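Local coordinates for putative alpha-galactosidase (Bacteroides fragilis, PDB 4NZJ), which probably hydrolyses terminal, non-reducing alpha-D-galactose residues from alpha-galactosides, as a glycoside hydrolase family 27 enzyme, at residues Arg132-Ser137 with Ile374-Asp379; Met320-Ile325 with Lys345-Leu350. One frame throughout, in Å; residues are numbered along the deposited sequence. Where two conformers were deposited one is given.

Interaction 1. Residues Arg132-Ser137 with Ile374-Asp379; sequences RDLGYS and ILLDPD
In the (beta/alpha)8 barrel, the turn that leads into strand 138-140 meets the break between helices 369-375 and 378-384, where Tyr-136 and Leu-134 reach across to Leu-375, Leu-376 and Pro-378. The tyrosine hydroxyl makes the polar link: OH donates to Leu-375 O at 2.6 Å, in the carbonyl plane and on a lone pair, with a C=O...donor angle of 128°. That carbonyl belongs to the last helical residue before the break, and it lies in plane at the edge of the phenol ring. With CG anti to the carbonyl carbon and beside the backbone N (chi1 -67°), the ring is directed at the other segment and its hydroxyl lands on the helix end.

Leu-134 packs on Leu-376 and Pro-378. Its CB lies against Leu-376 CD2 at 4.1 Å, its CD1 comes within 4.2 Å of Pro-378 CB, and its CG is in van der Waals contact with the backbone carbonyl at Leu-376 O, 3.6 Å away. The leucine thus spans the break, touching the residue that leaves the first helix and the proline that opens the second. Asp-377 between them is the N-cap of helix 378-384, its OD1 taking the N-H of Leu-380.

Asp-133 OD1 forms a salt bridge with Arg-39 of the Ig-like region. Tyr-136 also packs on Met-126 of helix 116-128 and on Phe-348 of helix 341-353, so the loop is joined to both helices as well as to the end of helix 369-375.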
loop_
_atom_site.group_PDB
_atom_site.type_symbol
_atom_site.label_atom_id
_atom_site.label_comp_id
_atom_site.label_asym_id
_atom_site.label_seq_id
_atom_site.Cartn_x
_atom_site.Cartn_y
_atom_site.Cartn_z
ATOM N N ARG A 132 0.014 -7.433 -9.915
ATOM C CA ARG A 132 1.449 -7.591 -9.668
ATOM C C ARG A 132 2.271 -6.639 -10.541
ATOM O O ARG A 132 3.256 -6.056 -10.081
ATOM C CB ARG A 132 1.902 -9.034 -9.869
ATOM C CG ARG A 132 3.338 -9.267 -9.418
ATOM C CD ARG A 132 3.826 -10.690 -9.646
ATOM N NE ARG A 132 3.912 -11.023 -11.063
ATOM C CZ ARG A 132 4.551 -12.084 -11.554
ATOM N NH1 ARG A 132 5.174 -12.937 -10.747
ATOM N NH2 ARG A 132 4.569 -12.293 -12.862
ATOM N N ASP A 133 1.845 -6.435 -11.783
ATOM C CA ASP A 133 2.590 -5.556 -12.691
ATOM C C ASP A 133 2.393 -4.067 -12.454
ATOM O O ASP A 133 3.089 -3.253 -13.060
ATOM C CB ASP A 133 2.315 -5.942 -14.137
ATOM C CG ASP A 133 3.007 -7.217 -14.494
ATOM O OD1 ASP A 133 4.251 -7.211 -14.460
ATOM O OD2 ASP A 133 2.324 -8.231 -14.745
ATOM N N LEU A 134 1.468 -3.715 -11.562
ATOM C CA LEU A 134 1.312 -2.328 -11.132
ATOM C C LEU A 134 1.884 -2.078 -9.737
ATOM O O LEU A 134 1.745 -0.977 -9.207
ATOM C CB LEU A 134 -0.160 -1.882 -11.216
ATOM C CG LEU A 134 -0.587 -1.232 -12.537
ATOM C CD1 LEU A 134 0.162 0.068 -12.805
ATOM C CD2 LEU A 134 -0.412 -2.199 -13.693
ATOM N N GLY A 135 2.525 -3.091 -9.150
ATOM C CA GLY A 135 3.282 -2.917 -7.906
ATOM C C GLY A 135 2.685 -3.547 -6.660
ATOM O O GLY A 135 3.301 -3.510 -5.593
ATOM N N TYR A 136 1.494 -4.129 -6.778
ATOM C CA TYR A 136 0.875 -4.813 -5.639
ATOM C C TYR A 136 1.708 -6.050 -5.324
ATOM O O TYR A 136 1.861 -6.930 -6.179
ATOM C CB TYR A 136 -0.572 -5.192 -5.947
ATOM C CG TYR A 136 -1.502 -4.005 -6.105
ATOM C CD1 TYR A 136 -2.182 -3.475 -5.013
ATOM C CD2 TYR A 136 -1.716 -3.419 -7.350
ATOM C CE1 TYR A 136 -3.044 -2.403 -5.160
ATOM C CE2 TYR A 136 -2.568 -2.340 -7.501
ATOM C CZ TYR A 136 -3.230 -1.834 -6.404
ATOM O OH TYR A 136 -4.080 -0.762 -6.560
ATOM N N SER A 137 2.280 -6.096 -4.123
ATOM C CA SER A 137 3.236 -7.159 -3.778
ATOM C C SER A 137 2.955 -7.901 -2.465
ATOM O O SER A 137 3.410 -9.041 -2.300
ATOM C CB SER A 137 4.659 -6.587 -3.760
ATOM O OG SER A 137 4.806 -5.571 -2.778
ATOM N N ILE A 374 -9.765 1.061 -11.903
ATOM C CA ILE A 374 -9.414 1.925 -10.789
ATOM C C ILE A 374 -8.103 1.469 -10.149
ATOM O O ILE A 374 -7.152 2.245 -10.043
ATOM C CB ILE A 374 -10.533 1.967 -9.727
ATOM C CG1 ILE A 374 -11.801 2.587 -10.324
ATOM C CG2 ILE A 374 -10.062 2.730 -8.497
ATOM C CD1 ILE A 374 -13.047 2.380 -9.485
ATOM N N LEU A 375 -8.045 0.206 -9.730
ATOM C CA LEU A 375 -6.902 -0.296 -8.961
ATOM C C LEU A 375 -5.582 -0.326 -9.740
ATOM O O LEU A 375 -4.509 -0.338 -9.135
ATOM C CB LEU A 375 -7.209 -1.691 -8.415
ATOM C CG LEU A 375 -8.330 -1.771 -7.385
ATOM C CD1 LEU A 375 -8.600 -3.226 -7.053
ATOM C CD2 LEU A 375 -7.962 -1.001 -6.128
ATOM N N LEU A 376 -5.659 -0.342 -11.071
ATOM C CA LEU A 376 -4.468 -0.425 -11.919
ATOM C C LEU A 376 -4.088 0.907 -12.571
ATOM O O LEU A 376 -3.271 0.929 -13.488
ATOM C CB LEU A 376 -4.678 -1.466 -13.012
ATOM C CG LEU A 376 -5.003 -2.888 -12.556
ATOM C CD1 LEU A 376 -5.192 -3.782 -13.770
ATOM C CD2 LEU A 376 -3.909 -3.419 -11.643
ATOM N N ASP A 377 -4.654 2.008 -12.089
ATOM C CA ASP A 377 -4.430 3.329 -12.695
ATOM C C ASP A 377 -2.950 3.707 -12.562
ATOM O O ASP A 377 -2.490 3.968 -11.456
ATOM C CB ASP A 377 -5.324 4.362 -12.009
ATOM C CG ASP A 377 -5.312 5.699 -12.704
ATOM O OD1 ASP A 377 -4.217 6.266 -12.894
ATOM O OD2 ASP A 377 -6.410 6.186 -13.052
ATOM N N PRO A 378 -2.195 3.725 -13.681
ATOM C CA PRO A 378 -0.741 3.883 -13.535
ATOM C C PRO A 378 -0.292 5.254 -13.028
ATOM O O PRO A 378 0.685 5.337 -12.288
ATOM C CB PRO A 378 -0.199 3.648 -14.948
ATOM C CG PRO A 378 -1.326 3.080 -15.738
ATOM C CD PRO A 378 -2.590 3.532 -15.089
ATOM N N ASP A 379 -0.986 6.309 -13.446
ATOM C CA ASP A 379 -0.637 7.670 -13.042
ATOM C C ASP A 379 -0.895 7.893 -11.560
ATOM O O ASP A 379 -0.082 8.511 -10.871
ATOM C CB ASP A 379 -1.431 8.698 -13.848
ATOM C CG ASP A 379 -0.940 8.843 -15.274
ATOM O OD1 ASP A 379 0.163 8.365 -15.593
ATOM O OD2 ASP A 379 -1.665 9.451 -16.082
#

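Interaction 2. Residues Met320-Ile325 with Lys345-Leu350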
loop_
_atom_site.group_PDB
_atom_site.type_symbol
_atom_site.label_atom_id
_atom_site.label_comp_id
_atom_site.label_asym_id
_atom_site.label_seq_id
_atom_site.Cartn_x
_atom_site.Cartn_y
_atom_site.Cartn_z
HETATM N N MSE A 320 -8.087 -0.240 4.644
HETATM C CA MSE A 320 -8.132 -0.891 3.336
HETATM C C MSE A 320 -8.832 -0.117 2.249
HETATM O O MSE A 320 -9.667 0.746 2.495
HETATM C CB MSE A 320 -8.816 -2.246 3.493
HETATM C CG MSE A 320 -10.230 -2.109 4.038
HETATM SE SE MSE A 320 -11.137 -3.831 3.812
HETATM C CE MSE A 320 -12.880 -3.367 4.603
ATOM N N LEU A 321 -8.459 -0.441 1.013
ATOM C CA LEU A 321 -9.207 -0.015 -0.150
ATOM C C LEU A 321 -10.456 -0.894 -0.272
ATOM O O LEU A 321 -10.352 -2.114 -0.381
ATOM C CB LEU A 321 -8.372 -0.140 -1.421
ATOM C CG LEU A 321 -7.206 0.836 -1.555
ATOM C CD1 LEU A 321 -6.282 0.393 -2.674
ATOM C CD2 LEU A 321 -7.711 2.247 -1.790
ATOM N N VAL A 322 -11.630 -0.270 -0.250
ATOM C CA VAL A 322 -12.903 -0.959 -0.417
ATOM C C VAL A 322 -13.384 -0.928 -1.874
ATOM O O VAL A 322 -14.489 -1.358 -2.170
ATOM C CB VAL A 322 -13.989 -0.363 0.511
ATOM C CG1 VAL A 322 -13.587 -0.552 1.966
ATOM C CG2 VAL A 322 -14.226 1.112 0.216
ATOM N N VAL A 323 -12.533 -0.423 -2.769
ATOM C CA VAL A 323 -12.825 -0.347 -4.200
ATOM C C VAL A 323 -13.435 -1.644 -4.720
ATOM O O VAL A 323 -12.829 -2.707 -4.620
ATOM C CB VAL A 323 -11.546 -0.033 -5.017
ATOM C CG1 VAL A 323 -11.848 -0.025 -6.508
ATOM C CG2 VAL A 323 -10.944 1.294 -4.575
ATOM N N GLY A 324 -14.642 -1.530 -5.261
ATOM C CA GLY A 324 -15.307 -2.624 -5.952
ATOM C C GLY A 324 -16.044 -3.625 -5.080
ATOM O O GLY A 324 -16.681 -4.535 -5.610
ATOM N N ILE A 325 -15.993 -3.468 -3.759
ATOM C CA ILE A 325 -16.643 -4.444 -2.873
ATOM C C ILE A 325 -18.150 -4.489 -3.146
ATOM O O ILE A 325 -18.760 -5.559 -3.050
ATOM C CB ILE A 325 -16.288 -4.222 -1.380
ATOM C CG1 ILE A 325 -14.806 -4.531 -1.160
ATOM C CG2 ILE A 325 -17.139 -5.122 -0.484
ATOM C CD1 ILE A 325 -14.279 -4.261 0.236
ATOM N N LYS A 345 -13.584 5.401 -7.216
ATOM C CA LYS A 345 -12.473 6.043 -7.920
ATOM C C LYS A 345 -11.863 7.172 -7.081
ATOM O O LYS A 345 -10.642 7.303 -6.994
ATOM C CB LYS A 345 -12.939 6.561 -9.286
ATOM C CG LYS A 345 -11.916 7.372 -10.071
ATOM C CD LYS A 345 -10.718 6.555 -10.512
ATOM C CE LYS A 345 -9.685 7.414 -11.236
ATOM N NZ LYS A 345 -10.224 8.060 -12.460
ATOM N N SER A 346 -12.705 7.990 -6.459
ATOM C CA SER A 346 -12.195 9.083 -5.624
ATOM C C SER A 346 -11.478 8.558 -4.376
ATOM O O SER A 346 -10.454 9.090 -3.965
ATOM C CB SER A 346 -13.332 10.022 -5.230
ATOM O OG SER A 346 -13.839 10.665 -6.380
ATOM N N HIS A 347 -12.043 7.522 -3.774
ATOM C CA HIS A 347 -11.434 6.809 -2.650
ATOM C C HIS A 347 -10.023 6.340 -3.016
ATOM O O HIS A 347 -9.067 6.610 -2.297
ATOM C CB HIS A 347 -12.376 5.665 -2.259
ATOM C CG HIS A 347 -11.784 4.601 -1.388
ATOM N ND1 HIS A 347 -11.064 4.866 -0.241
ATOM C CD2 HIS A 347 -11.883 3.253 -1.461
ATOM C CE1 HIS A 347 -10.709 3.728 0.326
ATOM N NE2 HIS A 347 -11.206 2.737 -0.386
ATOM N N PHE A 348 -9.879 5.698 -4.172
ATOM C CA PHE A 348 -8.557 5.270 -4.620
ATOM C C PHE A 348 -7.621 6.468 -4.865
ATOM O O PHE A 348 -6.468 6.469 -4.421
ATOM C CB PHE A 348 -8.664 4.399 -5.875
ATOM C CG PHE A 348 -7.357 3.792 -6.292
ATOM C CD1 PHE A 348 -6.825 2.714 -5.599
ATOM C CD2 PHE A 348 -6.634 4.323 -7.353
ATOM C CE1 PHE A 348 -5.608 2.162 -5.966
ATOM C CE2 PHE A 348 -5.424 3.763 -7.731
ATOM C CZ PHE A 348 -4.909 2.689 -7.034
ATOM N N SER A 349 -8.134 7.478 -5.566
ATOM C CA SER A 349 -7.367 8.684 -5.904
ATOM C C SER A 349 -6.801 9.373 -4.675
ATOM O O SER A 349 -5.647 9.792 -4.669
ATOM C CB SER A 349 -8.237 9.673 -6.678
ATOM O OG SER A 349 -8.723 9.080 -7.864
ATOM N N LEU A 350 -7.616 9.493 -3.632
ATOM C CA LEU A 350 -7.190 10.202 -2.433
ATOM C C LEU A 350 -6.231 9.363 -1.591
ATOM O O LEU A 350 -5.287 9.896 -1.027
ATOM C CB LEU A 350 -8.409 10.673 -1.634
ATOM C CG LEU A 350 -9.165 11.813 -2.353
ATOM C CD1 LEU A 350 -10.523 12.064 -1.718
ATOM C CD2 LEU A 350 -8.330 13.095 -2.393
#
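The imidazole of His-347 carries Leu-321 CD2 over one face, 4.1 Å from the ring centroid in a CH-pi contact, while Val-322 N meets its edge. Trp-351 adds an edge-to-face contact from within the same helix. For Phe-348 it is the edge that is used across this contact: Leu-321 CD1 lies in the ring plane, 3.8 Å from Phe-348 CD1.

Val-322 N donates to His-347 NE2 over 3.0 Å, with an N-H...N angle of 160° and the donor only 7° out of the ring plane, so NE2 is the acceptor in a nearly in-plane bond. CG of the histidine is anti to the backbone N (chi1 164°), which sends the ring off the helix to the loop. Val-322 CG2 lies 3.5 Å from the same NE2, and Val-323 CG2 touches both aromatic residues, 3.8 Å from His-347 CD2 and 4.1 Å from Phe-348 CB. The bonded N-H begins a type II turn, Val-322 to Ile-325, with Gly-324 at positive phi.

The loop follows barrel strand 315-317, and Leu-321 makes backbone bonds to Leu-359 and Gly-361 at the end of strand 358-360. Helix 296-303 touches Val-322 and His-347 through Ile-296, while helix 369-375 packs on Val-323 and Phe-348.

In the fold
Both contacts are largely buried in the catalytic barrel domain, though interaction 1 ends at Pro-378, which is exposed to solvent. Interaction 2 falls within the part of the chain that interaction 1 brackets, and the two meet at Phe-348, whose CE1 is 3.4 Å from Tyr-136 OH and whose CE2 is 3.3 Å from Ile-374 O. Each has a single hydrogen bond set in apolar packing, but the roles are reversed: in interaction 1 a side chain from a loop donates to a carbonyl at a helix end, whereas in interaction 2 a side chain from mid-helix accepts a loop N-H. Through Phe-348 and helix 369-375 the two contacts form one continuous packed region.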